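NADP-dependent alcohol dehydrogenase (PDB 2OUI) catalyses the NADP-dependent, reversible interconversion of alcohols with aldehydes or ketones, probably using its bound zinc ion to polarise the substrate oxygen. Local coordinates at residues I82-T87 against V300-L305. The protein carries 1 engineered substitution. Residues are numbered along the deposited sequence; the frame is centred on the assembly and turned at random.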
loop_
_atom_site.group_PDB
_atom_site.type_symbol
_atom_site.label_atom_id
_atom_site.label_comp_id
_atom_site.label_asym_id
_atom_site.label_seq_id
_atom_site.Cartn_x
_atom_site.Cartn_y
_atom_site.Cartn_z
ATOM N N ILE A 82 3.503 30.004 -5.968
ATOM C CA ILE A 82 3.612 29.443 -4.640
ATOM C C ILE A 82 4.926 28.654 -4.646
ATOM O O ILE A 82 5.126 27.743 -5.469
ATOM C CB ILE A 82 2.429 28.480 -4.349
ATOM C CG1 ILE A 82 1.096 29.233 -4.368
ATOM C CG2 ILE A 82 2.568 27.863 -2.993
ATOM C CD1 ILE A 82 -0.130 28.295 -4.489
ATOM N N VAL A 83 5.818 28.994 -3.733
ATOM C CA VAL A 83 7.106 28.316 -3.680
ATOM C C VAL A 83 7.077 27.245 -2.577
ATOM O O VAL A 83 6.893 27.586 -1.397
ATOM C CB VAL A 83 8.252 29.310 -3.385
ATOM C CG1 VAL A 83 9.617 28.606 -3.522
ATOM C CG2 VAL A 83 8.179 30.540 -4.338
ATOM N N PRO A 84 7.254 25.957 -2.943
ATOM C CA PRO A 84 7.250 24.932 -1.881
ATOM C C PRO A 84 8.560 24.999 -1.094
ATOM O O PRO A 84 9.583 25.364 -1.664
ATOM C CB PRO A 84 7.143 23.608 -2.654
ATOM C CG PRO A 84 7.777 23.916 -4.031
ATOM C CD PRO A 84 7.471 25.397 -4.290
ATOM N N ALA A 85 8.541 24.679 0.209
ATOM C CA ALA A 85 9.786 24.674 0.991
ATOM C C ALA A 85 10.761 23.648 0.406
ATOM O O ALA A 85 11.976 23.837 0.462
ATOM C CB ALA A 85 9.519 24.343 2.476
ATOM N N ILE A 86 10.196 22.553 -0.129
ATOM C CA ILE A 86 10.970 21.431 -0.686
ATOM C C ILE A 86 10.905 21.525 -2.196
ATOM O O ILE A 86 9.814 21.580 -2.791
ATOM C CB ILE A 86 10.483 20.035 -0.166
ATOM C CG1 ILE A 86 11.101 19.708 1.224
ATOM C CG2 ILE A 86 10.893 18.901 -1.116
ATOM C CD1 ILE A 86 10.928 20.781 2.309
ATOM N N THR A 87 12.083 21.613 -2.802
ATOM C CA THR A 87 12.215 21.806 -4.253
ATOM C C THR A 87 13.154 20.698 -4.761
ATOM O O THR A 87 14.363 20.910 -4.919
ATOM C CB THR A 87 12.826 23.205 -4.606
ATOM O OG1 THR A 87 14.046 23.367 -3.880
ATOM C CG2 THR A 87 11.880 24.353 -4.260
ATOM N N VAL A 300 3.262 19.927 -7.962
ATOM C CA VAL A 300 2.030 19.137 -7.899
ATOM C C VAL A 300 1.450 19.179 -6.478
ATOM O O VAL A 300 0.251 19.406 -6.300
ATOM C CB VAL A 300 2.232 17.715 -8.475
ATOM C CG1 VAL A 300 1.044 16.800 -8.129
ATOM C CG2 VAL A 300 2.412 17.812 -10.006
ATOM N N ARG A 301 2.299 18.953 -5.473
ATOM C CA ARG A 301 1.909 19.024 -4.073
ATOM C C ARG A 301 1.229 20.364 -3.759
ATOM O O ARG A 301 0.177 20.414 -3.127
ATOM C CB ARG A 301 3.157 18.824 -3.189
ATOM C CG ARG A 301 2.908 18.829 -1.667
ATOM C CD ARG A 301 2.057 17.616 -1.247
ATOM N NE ARG A 301 1.995 17.481 0.216
ATOM C CZ ARG A 301 1.436 16.464 0.858
ATOM N NH1 ARG A 301 0.873 15.447 0.192
ATOM N NH2 ARG A 301 1.462 16.453 2.170
ATOM N N MET A 302 1.830 21.459 -4.228
ATOM C CA MET A 302 1.238 22.791 -4.020
ATOM C C MET A 302 -0.099 22.937 -4.707
ATOM O O MET A 302 -1.025 23.512 -4.131
ATOM C CB MET A 302 2.192 23.893 -4.495
ATOM C CG MET A 302 3.506 23.965 -3.712
ATOM S SD MET A 302 3.338 24.333 -1.931
ATOM C CE MET A 302 3.459 22.669 -1.187
ATOM N N GLU A 303 -0.208 22.456 -5.945
ATOM C CA GLU A 303 -1.457 22.611 -6.713
ATOM C C GLU A 303 -2.615 21.843 -6.070
ATOM O O GLU A 303 -3.734 22.363 -6.021
ATOM C CB GLU A 303 -1.260 22.137 -8.152
ATOM C CG GLU A 303 -0.287 22.963 -8.955
ATOM C CD GLU A 303 0.010 22.348 -10.328
ATOM O OE1 GLU A 303 -0.476 21.222 -10.616
ATOM O OE2 GLU A 303 0.729 23.007 -11.114
ATOM N N LYS A 304 -2.331 20.617 -5.600
ATOM C CA LYS A 304 -3.317 19.752 -4.912
ATOM C C LYS A 304 -3.833 20.431 -3.662
ATOM O O LYS A 304 -5.050 20.542 -3.466
ATOM C CB LYS A 304 -2.702 18.414 -4.478
ATOM C CG LYS A 304 -2.042 17.605 -5.578
ATOM C CD LYS A 304 -3.021 17.076 -6.523
ATOM C CE LYS A 304 -3.429 15.691 -6.127
ATOM N NZ LYS A 304 -4.130 15.171 -7.327
ATOM N N LEU A 305 -2.901 20.875 -2.813
ATOM C CA LEU A 305 -3.266 21.505 -1.533
ATOM C C LEU A 305 -3.989 22.837 -1.782
ATOM O O LEU A 305 -5.012 23.135 -1.149
ATOM C CB LEU A 305 -2.015 21.707 -0.676
ATOM C CG LEU A 305 -1.374 20.377 -0.233
ATOM C CD1 LEU A 305 -0.156 20.669 0.605
ATOM C CD2 LEU A 305 -2.380 19.552 0.554
#
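Met302 reaches out from helix 298-310 and lays its thioether against Ile82 and Pro84. All the packing across the contact is apolar. The branch methyl CG2 of Ile82 sits 3.8 Å from Met302 SD, and the two side chains meet at a slant. On Pro84 the ring carbon CB does the touching, 3.8 Å from Met302 CG and 3.9 Å from Met302 SD. The methionine chain leaves the helix with CG beside its backbone N (chi1 -64°), and bends at chi2 (-62°) and chi3 present CG and SD to Ile82 and Pro84, while Met302 CE curls back alongside its own helix and still grazes Pro84 CB at 4.1 Å.

Beyond the two segments, Ala134 also packs on Met302 and Leu148 on Ile82. Polar links run to outside residues: Arg301 turns away to form a salt bridge with Glu160.

The side chain of Pro84 is about 11 Å from the zinc ion held by Cys37, His59 and Asp150. Between these two segments, which join the GroES-like and zinc-binding dehydrogenase regions, the contact rests on dispersion contacts of one buried methionine, with no hydrogen bond to fix its direction.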